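Local coordinates for acyl-CoA Binding Protein (Moniliophthora perniciosa, PDB 3FP5) that probably binds long-chain acyl-CoA esters and carries them within the cell, as other members of the acyl-CoA-binding protein family do, at residues 6-11 against 40-45; 13-18 against 29-34; 83-88 against 101-106. One frame throughout, in Å; residues are numbered along the deposited sequence. Where two conformers were deposited one is given.

Contact 1 (6-11 against 40-45)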
loop_
_atom_site.group_PDB
_atom_site.type_symbol
_atom_site.label_atom_id
_atom_site.label_comp_id
_atom_site.label_asym_id
_atom_site.label_seq_id
_atom_site.Cartn_x
_atom_site.Cartn_y
_atom_site.Cartn_z
ATOM N N ALA A 6 -5.659 0.241 -12.749
ATOM C CA ALA A 6 -6.710 1.191 -12.369
ATOM C C ALA A 6 -7.158 0.981 -10.926
ATOM O O ALA A 6 -7.354 1.949 -10.169
ATOM C CB ALA A 6 -7.900 1.078 -13.318
ATOM N N LYS A 7 -7.342 -0.280 -10.536
ATOM C CA LYS A 7 -7.753 -0.547 -9.161
ATOM C C LYS A 7 -6.627 -0.202 -8.174
ATOM O O LYS A 7 -6.872 0.337 -7.087
ATOM C CB LYS A 7 -8.223 -1.989 -8.990
ATOM C CG LYS A 7 -9.624 -2.231 -9.567
ATOM C CD LYS A 7 -10.102 -3.627 -9.242
ATOM C CE LYS A 7 -11.354 -3.980 -10.036
ATOM N NZ LYS A 7 -12.498 -3.072 -9.737
ATOM N N PHE A 8 -5.388 -0.503 -8.553
ATOM C CA PHE A 8 -4.239 -0.062 -7.763
ATOM C C PHE A 8 -4.234 1.459 -7.604
ATOM O O PHE A 8 -4.081 1.970 -6.496
ATOM C CB PHE A 8 -2.936 -0.532 -8.423
ATOM C CG PHE A 8 -1.696 0.075 -7.823
ATOM C CD1 PHE A 8 -1.225 -0.360 -6.591
ATOM C CD2 PHE A 8 -1.015 1.097 -8.483
ATOM C CE1 PHE A 8 -0.066 0.198 -6.026
ATOM C CE2 PHE A 8 0.142 1.676 -7.924
ATOM C CZ PHE A 8 0.620 1.221 -6.700
ATOM N N ASP A 9 -4.413 2.186 -8.702
ATOM C CA ASP A 9 -4.346 3.647 -8.636
ATOM C C ASP A 9 -5.470 4.203 -7.739
ATOM O O ASP A 9 -5.257 5.137 -6.963
ATOM C CB ASP A 9 -4.394 4.257 -10.038
ATOM C CG ASP A 9 -3.114 3.992 -10.846
ATOM O OD1 ASP A 9 -2.083 3.641 -10.249
ATOM O OD2 ASP A 9 -3.144 4.163 -12.074
ATOM N N LYS A 10 -6.652 3.607 -7.813
ATOM C CA LYS A 10 -7.750 4.036 -6.936
ATOM C C LYS A 10 -7.401 3.768 -5.463
ATOM O O LYS A 10 -7.616 4.622 -4.591
ATOM C CB LYS A 10 -9.059 3.341 -7.334
ATOM C CG LYS A 10 -10.299 3.757 -6.524
ATOM C CD LYS A 10 -10.520 5.284 -6.490
ATOM C CE LYS A 10 -10.826 5.844 -7.870
ATOM N NZ LYS A 10 -11.176 7.294 -7.871
ATOM N N ALA A 11 -6.852 2.592 -5.180
ATOM C CA ALA A 11 -6.423 2.256 -3.827
ATOM C C ALA A 11 -5.398 3.269 -3.291
ATOM O O ALA A 11 -5.483 3.691 -2.135
ATOM C CB ALA A 11 -5.851 0.832 -3.771
ATOM N N GLN A 40 7.208 -1.051 -5.327
ATOM C CA GLN A 40 7.383 -2.213 -6.202
ATOM C C GLN A 40 6.447 -2.150 -7.419
ATOM O O GLN A 40 6.782 -2.634 -8.511
ATOM C CB GLN A 40 7.167 -3.502 -5.411
ATOM C CG GLN A 40 7.650 -4.768 -6.125
ATOM C CD GLN A 40 9.172 -4.838 -6.286
ATOM O OE1 GLN A 40 9.907 -4.164 -5.556
ATOM N NE2 GLN A 40 9.642 -5.639 -7.232
ATOM N N ALA A 41 5.272 -1.551 -7.229
ATOM C CA ALA A 41 4.273 -1.463 -8.301
ATOM C C ALA A 41 4.577 -0.363 -9.311
ATOM O O ALA A 41 4.116 -0.412 -10.450
ATOM C CB ALA A 41 2.867 -1.242 -7.713
ATOM N N THR A 42 5.329 0.642 -8.879
ATOM C CA THR A 42 5.542 1.817 -9.703
ATOM C C THR A 42 6.978 1.879 -10.214
ATOM O O THR A 42 7.208 1.908 -11.422
ATOM C CB THR A 42 5.164 3.107 -8.935
ATOM O OG1 THR A 42 5.874 3.156 -7.688
ATOM C CG2 THR A 42 3.653 3.132 -8.665
ATOM N N VAL A 43 7.936 1.872 -9.292
ATOM C CA VAL A 43 9.356 1.902 -9.648
ATOM C C VAL A 43 9.888 0.512 -10.023
ATOM O O VAL A 43 10.730 0.369 -10.911
ATOM C CB VAL A 43 10.204 2.481 -8.497
ATOM C CG1 VAL A 43 11.689 2.454 -8.853
ATOM C CG2 VAL A 43 9.748 3.916 -8.168
ATOM N N GLY A 44 9.392 -0.505 -9.332
ATOM C CA GLY A 44 9.886 -1.853 -9.501
ATOM C C GLY A 44 10.923 -2.158 -8.440
ATOM O O GLY A 44 10.862 -1.611 -7.337
ATOM N N ASP A 45 11.892 -3.012 -8.770
ATOM C CA ASP A 45 12.912 -3.417 -7.803
ATOM C C ASP A 45 13.661 -2.221 -7.218
ATOM O O ASP A 45 13.954 -1.248 -7.919
ATOM C CB ASP A 45 13.920 -4.376 -8.452
ATOM C CG ASP A 45 13.369 -5.789 -8.636
ATOM O OD1 ASP A 45 12.397 -6.158 -7.955
ATOM O OD2 ASP A 45 13.925 -6.551 -9.457
#

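Contact 2 (13-18 against 29-34)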
loop_
_atom_site.group_PDB
_atom_site.type_symbol
_atom_site.label_atom_id
_atom_site.label_comp_id
_atom_site.label_asym_id
_atom_site.label_seq_id
_atom_site.Cartn_x
_atom_site.Cartn_y
_atom_site.Cartn_z
ATOM N N GLU A 13 -4.977 6.412 -4.238
ATOM C CA GLU A 13 -5.687 7.659 -3.981
ATOM C C GLU A 13 -6.379 7.612 -2.626
ATOM O O GLU A 13 -6.347 8.582 -1.867
ATOM C CB GLU A 13 -6.717 7.917 -5.082
ATOM C CG GLU A 13 -7.514 9.172 -4.865
ATOM C CD GLU A 13 -8.600 9.358 -5.907
ATOM O OE1 GLU A 13 -8.755 8.460 -6.781
ATOM O OE2 GLU A 13 -9.283 10.406 -5.842
ATOM N N ILE A 14 -7.009 6.479 -2.328
ATOM C CA ILE A 14 -7.711 6.311 -1.055
ATOM C C ILE A 14 -6.726 6.329 0.121
ATOM O O ILE A 14 -6.922 7.053 1.092
ATOM C CB ILE A 14 -8.563 5.021 -1.052
ATOM C CG1 ILE A 14 -9.766 5.201 -1.988
ATOM C CG2 ILE A 14 -9.024 4.678 0.361
ATOM C CD1 ILE A 14 -10.455 3.914 -2.343
ATOM N N VAL A 15 -5.666 5.536 0.022
ATOM C CA VAL A 15 -4.667 5.476 1.075
ATOM C C VAL A 15 -4.078 6.862 1.348
ATOM O O VAL A 15 -3.952 7.275 2.508
ATOM C CB VAL A 15 -3.547 4.474 0.727
ATOM C CG1 VAL A 15 -2.374 4.659 1.669
ATOM C CG2 VAL A 15 -4.092 3.044 0.792
ATOM N N GLN A 16 -3.746 7.587 0.282
ATOM C CA GLN A 16 -3.198 8.943 0.432
ATOM C C GLN A 16 -4.190 9.897 1.082
ATOM O O GLN A 16 -3.794 10.916 1.663
ATOM C CB GLN A 16 -2.758 9.505 -0.920
ATOM C CG GLN A 16 -1.516 8.850 -1.479
ATOM C CD GLN A 16 -1.257 9.244 -2.917
ATOM O OE1 GLN A 16 -2.149 9.753 -3.606
ATOM N NE2 GLN A 16 -0.039 9.002 -3.385
ATOM N N SER A 17 -5.470 9.556 0.987
ATOM C CA SER A 17 -6.570 10.407 1.433
ATOM C C SER A 17 -6.817 10.313 2.932
ATOM O O SER A 17 -7.386 11.230 3.535
ATOM C CB SER A 17 -7.858 10.030 0.681
ATOM O OG SER A 17 -8.662 9.090 1.411
ATOM N N LEU A 18 -6.394 9.201 3.527
ATOM C CA LEU A 18 -6.662 8.926 4.939
ATOM C C LEU A 18 -5.887 9.864 5.871
ATOM O O LEU A 18 -4.674 10.034 5.716
ATOM C CB LEU A 18 -6.318 7.466 5.270
ATOM C CG LEU A 18 -6.966 6.366 4.420
ATOM C CD1 LEU A 18 -6.414 4.981 4.774
ATOM C CD2 LEU A 18 -8.481 6.393 4.562
ATOM N N ASP A 29 2.827 -0.951 10.784
ATOM C CA ASP A 29 3.213 -2.093 9.950
ATOM C C ASP A 29 2.473 -2.090 8.612
ATOM O O ASP A 29 3.041 -2.436 7.575
ATOM C CB ASP A 29 2.944 -3.413 10.673
ATOM C CG ASP A 29 3.957 -3.703 11.769
ATOM O OD1 ASP A 29 4.981 -2.991 11.847
ATOM O OD2 ASP A 29 3.725 -4.650 12.551
ATOM N N GLU A 30 1.201 -1.714 8.642
ATOM C CA GLU A 30 0.404 -1.670 7.416
ATOM C C GLU A 30 0.884 -0.560 6.468
ATOM O O GLU A 30 0.831 -0.701 5.243
ATOM C CB GLU A 30 -1.093 -1.547 7.744
ATOM C CG GLU A 30 -1.695 -2.863 8.263
ATOM C CD GLU A 30 -3.068 -2.715 8.904
ATOM O OE1 GLU A 30 -3.432 -1.591 9.312
ATOM O OE2 GLU A 30 -3.791 -3.738 9.002
ATOM N N GLN A 31 1.369 0.542 7.028
ATOM C CA GLN A 31 1.876 1.619 6.189
ATOM C C GLN A 31 3.176 1.198 5.497
ATOM O O GLN A 31 3.405 1.527 4.336
ATOM C CB GLN A 31 2.077 2.897 7.001
ATOM C CG GLN A 31 0.770 3.557 7.434
ATOM C CD GLN A 31 0.038 4.243 6.285
ATOM O OE1 GLN A 31 0.459 4.175 5.127
ATOM N NE2 GLN A 31 -1.063 4.917 6.605
ATOM N N LEU A 32 4.021 0.465 6.214
ATOM C CA LEU A 32 5.224 -0.093 5.602
ATOM C C LEU A 32 4.844 -1.078 4.490
ATOM O O LEU A 32 5.499 -1.146 3.453
ATOM C CB LEU A 32 6.090 -0.781 6.654
ATOM C CG LEU A 32 6.926 0.193 7.488
ATOM C CD1 LEU A 32 7.568 -0.529 8.655
ATOM C CD2 LEU A 32 7.979 0.888 6.628
ATOM N N TYR A 33 3.770 -1.829 4.712
ATOM C CA TYR A 33 3.299 -2.797 3.726
ATOM C C TYR A 33 2.819 -2.068 2.469
ATOM O O TYR A 33 3.160 -2.435 1.338
ATOM C CB TYR A 33 2.183 -3.640 4.346
ATOM C CG TYR A 33 1.730 -4.827 3.534
ATOM C CD1 TYR A 33 2.104 -6.129 3.885
ATOM C CD2 TYR A 33 0.903 -4.654 2.429
ATOM C CE1 TYR A 33 1.657 -7.223 3.148
ATOM C CE2 TYR A 33 0.464 -5.735 1.688
ATOM C CZ TYR A 33 0.843 -7.016 2.048
ATOM O OH TYR A 33 0.386 -8.088 1.298
ATOM N N PHE A 34 2.019 -1.024 2.667
ATOM C CA PHE A 34 1.601 -0.188 1.549
ATOM C C PHE A 34 2.808 0.423 0.838
ATOM O O PHE A 34 2.850 0.474 -0.392
ATOM C CB PHE A 34 0.681 0.942 2.021
ATOM C CG PHE A 34 -0.747 0.513 2.283
ATOM C CD1 PHE A 34 -1.465 -0.204 1.332
ATOM C CD2 PHE A 34 -1.380 0.877 3.465
ATOM C CE1 PHE A 34 -2.791 -0.578 1.578
ATOM C CE2 PHE A 34 -2.705 0.514 3.714
ATOM C CZ PHE A 34 -3.404 -0.216 2.768
HETATM O O HOH W 1 -2.601 6.588 4.795
#

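Contact 3 (83-88 against 101-106)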
loop_
_atom_site.group_PDB
_atom_site.type_symbol
_atom_site.label_atom_id
_atom_site.label_comp_id
_atom_site.label_asym_id
_atom_site.label_seq_id
_atom_site.Cartn_x
_atom_site.Cartn_y
_atom_site.Cartn_z
ATOM N N LYS A 83 -4.599 -5.431 0.692
ATOM C CA LYS A 83 -4.338 -4.928 2.035
ATOM C C LYS A 83 -5.321 -3.814 2.401
ATOM O O LYS A 83 -5.828 -3.760 3.524
ATOM C CB LYS A 83 -2.905 -4.409 2.170
ATOM C CG LYS A 83 -2.588 -3.827 3.551
ATOM C CD LYS A 83 -2.849 -4.851 4.641
ATOM C CE LYS A 83 -1.829 -5.984 4.570
ATOM N NZ LYS A 83 -2.022 -6.961 5.669
ATOM N N LEU A 84 -5.587 -2.920 1.456
ATOM C CA LEU A 84 -6.548 -1.852 1.712
ATOM C C LEU A 84 -7.943 -2.444 1.935
ATOM O O LEU A 84 -8.669 -2.038 2.856
ATOM C CB LEU A 84 -6.568 -0.852 0.551
ATOM C CG LEU A 84 -7.611 0.260 0.695
ATOM C CD1 LEU A 84 -7.402 1.043 2.011
ATOM C CD2 LEU A 84 -7.560 1.191 -0.507
ATOM N N LEU A 85 -8.332 -3.408 1.102
ATOM C CA LEU A 85 -9.649 -4.031 1.286
ATOM C C LEU A 85 -9.767 -4.697 2.655
ATOM O O LEU A 85 -10.798 -4.582 3.322
ATOM C CB LEU A 85 -9.959 -5.030 0.167
ATOM C CG LEU A 85 -10.217 -4.363 -1.184
ATOM C CD1 LEU A 85 -10.361 -5.392 -2.289
ATOM C CD2 LEU A 85 -11.462 -3.485 -1.100
ATOM N N GLU A 86 -8.706 -5.380 3.071
ATOM C CA GLU A 86 -8.650 -6.009 4.384
ATOM C C GLU A 86 -8.926 -4.962 5.455
ATOM O O GLU A 86 -9.782 -5.145 6.319
ATOM C CB GLU A 86 -7.267 -6.627 4.604
ATOM C CG GLU A 86 -7.034 -7.160 5.998
ATOM C CD GLU A 86 -5.605 -7.634 6.204
ATOM O OE1 GLU A 86 -4.814 -7.606 5.233
ATOM O OE2 GLU A 86 -5.275 -8.029 7.341
ATOM N N ILE A 87 -8.204 -3.850 5.369
ATOM C CA ILE A 87 -8.315 -2.780 6.354
ATOM C C ILE A 87 -9.710 -2.149 6.364
ATOM O O ILE A 87 -10.256 -1.859 7.431
ATOM C CB ILE A 87 -7.239 -1.700 6.117
ATOM C CG1 ILE A 87 -5.876 -2.221 6.558
ATOM C CG2 ILE A 87 -7.588 -0.411 6.851
ATOM C CD1 ILE A 87 -4.698 -1.393 6.033
ATOM N N LEU A 88 -10.281 -1.941 5.179
ATOM C CA LEU A 88 -11.598 -1.327 5.069
ATOM C C LEU A 88 -12.641 -2.269 5.646
ATOM O O LEU A 88 -13.573 -1.835 6.305
ATOM C CB LEU A 88 -11.927 -1.009 3.607
ATOM C CG LEU A 88 -11.062 0.078 2.958
ATOM C CD1 LEU A 88 -11.363 0.183 1.479
ATOM C CD2 LEU A 88 -11.288 1.417 3.652
ATOM N N ALA A 101 -16.651 -0.078 -2.282
ATOM C CA ALA A 101 -17.458 0.037 -3.491
ATOM C C ALA A 101 -16.747 0.789 -4.622
ATOM O O ALA A 101 -16.882 0.425 -5.796
ATOM C CB ALA A 101 -18.805 0.671 -3.173
ATOM N N GLU A 102 -15.978 1.824 -4.278
ATOM C CA GLU A 102 -15.241 2.601 -5.280
ATOM C C GLU A 102 -14.122 1.784 -5.906
ATOM O O GLU A 102 -13.868 1.873 -7.108
ATOM C CB GLU A 102 -14.610 3.850 -4.661
ATOM C CG GLU A 102 -15.563 4.962 -4.395
ATOM C CD GLU A 102 -16.200 5.488 -5.657
ATOM O OE1 GLU A 102 -15.617 6.374 -6.341
ATOM O OE2 GLU A 102 -17.300 4.999 -5.948
ATOM N N ILE A 103 -13.441 0.998 -5.081
ATOM C CA ILE A 103 -12.411 0.093 -5.589
ATOM C C ILE A 103 -13.038 -0.934 -6.537
ATOM O O ILE A 103 -12.519 -1.174 -7.630
ATOM C CB ILE A 103 -11.644 -0.588 -4.444
ATOM C CG1 ILE A 103 -10.916 0.465 -3.591
ATOM C CG2 ILE A 103 -10.631 -1.593 -5.003
ATOM C CD1 ILE A 103 -10.412 -0.056 -2.257
ATOM N N GLU A 104 -14.128 -1.506 -6.153
ATOM C CA GLU A 104 -14.825 -2.496 -6.985
ATOM C C GLU A 104 -15.214 -1.954 -8.353
ATOM O O GLU A 104 -15.233 -2.695 -9.342
ATOM C CB GLU A 104 -16.087 -3.004 -6.286
ATOM C CG GLU A 104 -16.823 -4.078 -7.044
ATOM C CD GLU A 104 -16.011 -5.349 -7.171
ATOM O OE1 GLU A 104 -14.987 -5.469 -6.460
ATOM O OE2 GLU A 104 -16.395 -6.224 -7.979
ATOM N N ALA A 105 -15.598 -0.698 -8.398
ATOM C CA ALA A 105 -16.092 -0.090 -9.626
ATOM C C ALA A 105 -14.985 0.534 -10.475
ATOM O O ALA A 105 -15.247 1.028 -11.568
ATOM C CB ALA A 105 -17.154 0.967 -9.292
ATOM N N ALA A 106 -13.756 0.495 -9.967
ATOM C CA ALA A 106 -12.608 1.091 -10.651
ATOM C C ALA A 106 -12.150 0.231 -11.828
ATOM O O ALA A 106 -12.157 -0.987 -11.741
ATOM C CB ALA A 106 -11.460 1.289 -9.674
#

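Contact 1 (6-11 against 40-45)
Phe8 and Ala41 mark the closest approach of the two backbones, with 8.6 Å between the CA atom of Phe8 and the CA atom of Ala41. Segment 6-11 is fully helical, whereas 40-45 holds the last part of helix 28-42 before the chain turns off at Gly44, whose positive phi suits a residue without a side chain. This is helix-to-helix packing within the helical bundle of the acyl-CoA-binding protein fold. Phe8 spans the gap because its CG is anti to the backbone N (chi1 170°). The end of the ring then reaches Ala41, where Phe8 CZ lies 3.5 Å from Ala41 CB. This methyl sits over one ring face as a CH-pi contact, 3.9 Å from the centroid, and a small residue lets the face come this close. Thr42 takes the ring edge instead: its CG2 is 3.9 Å from Phe8 CE2, near the ring plane, while its OG1 is bonded to the carbonyl of Phe38. Tyr77 of helix 73-91 also meets the Phe8 ring and touches Ala41; these two are buried, while Thr42 is exposed. From the helix before the turn, Gln40 NE2 also bonds the carbonyl of Thr71 and reaches Asp45 OD1 at 2.9 Å, nearly straight, in the amide plane but tilted out of the carboxylate plane, on the anti side of OD1.

Contact 2 (13-18 against 29-34)
Val15 lays one methyl almost squarely over the ring of Phe34. Its CG2 lies 3.9 Å from the ring centroid and only 13° off the normal, a CH-pi contact over the face, somewhat offset toward the rim, where Val15 CG2 is 3.9 Å from Phe34 CZ. The branched valine suits this place because one methyl can be given wholly to the ring: CG2, anti to the carbonyl carbon, drops onto the aromatic face and makes the close contact. CG1, anti to the backbone N (chi1 167°), only lies near Gln31 OE1, at 4.5 Å. Phe34 turns its ring in from helix 28-42, and Tyr80 of helix 73-91 meets both Phe34 and Val15, so a third helix closes over this pairing of helices 5-17 and 28-42 in the bundle. At the exposed margin the interaction becomes polar. Gln31 is bent twice, with chi1 and chi2 both near -70°, which brings its amide back toward helix 5-17. There a water accepts from Gln31 NE2 at 2.9 Å and donates to Val15 O at 2.7 Å, bridging the helices. Near the end of helix 5-17, Ser17 folds back on its own chain: Ser17 OG gives a bond to Ile14 O of 2.7 Å, in the carbonyl plane on a lone pair, and Ser17 N shares the same acceptor. The chemistry is thus split: apolar methyl-to-ring contact carries the inner side, and the polar groups of the two segments join only through a water.

Contact 3 (83-88 against 101-106)
Ile103 pushes its side chain into a notch formed by Leu84, Leu85 and Leu88. Its CB points toward the other helix and has Leu85 CD2 as its nearest neighbour there, at 4.4 Å. CG2, anti to the backbone N, stays on the flank and is likewise 4.4 Å from Leu85 CD2. CG1 takes the other direction, anti to the carbonyl carbon (chi1 -62°), and comes no nearer than 4.6 Å to Leu84 CD2. From there the chain runs on extended (chi2 166°), and this carries CD1 out to the place where the close contacts lie: Ile103 CD1 is 3.6 Å from Leu84 CD2, 3.8 Å from Leu85 CD2 and 3.9 Å from Leu88 CD1. The axes of the short segments are 11.4 Å apart and roughly antiparallel, at 150°, a gap that the ethyl branch of isoleucine (CG1, CD1) can bridge. Acyl-CoA-binding proteins are classically four-helix bundles; in this chain helix 94-105 is a fifth, and it packs back against helix 73-91 partly through this residue, with Tyr99 and Ile100 adding to the joint. The leucine side chains differ in approach: that of Leu84 lies slantwise to Ile103, that of Leu85 runs antiparallel alongside, and that of Leu88 comes end-on. Ile14 of helix 5-17 touches both Leu84 and Ile103, extending the apolar cluster. One turn of helix 73-91 also carries a salt bridge, in which Lys83 NZ bonds to Glu86 OE1 at 2.9 Å on the syn side, tilted well out of the carboxylate plane, while Lys83 makes a cation-pi contact with Tyr33.

Overall arrangement
Contacts 1 and 2 join the same two helices, 5-17 and 28-42, at points 12 Å apart between centres, whereas contact 3 couples helices 73-91 and 94-105. Helix 73-91 ties these pairs together: Phe34 CE2 of contact 2 lies 3.6 Å from Ile87 CD1 of segment 83-88. Between contacts 1 and 3, whose centres are 14 Å apart, Lys7 NZ probably hydrogen-bonds to Ile103 O at 2.8 Å, holding the end of helix 94-105 to the first helix. The zinc ion bound by His2 and Glu74 lies about 11 Å from the Phe8 side chain. A MES molecule, probably from the crystallisation liquor, lies about 4 Å from the Phe34 side chain and may mark a pocket beside contact 2.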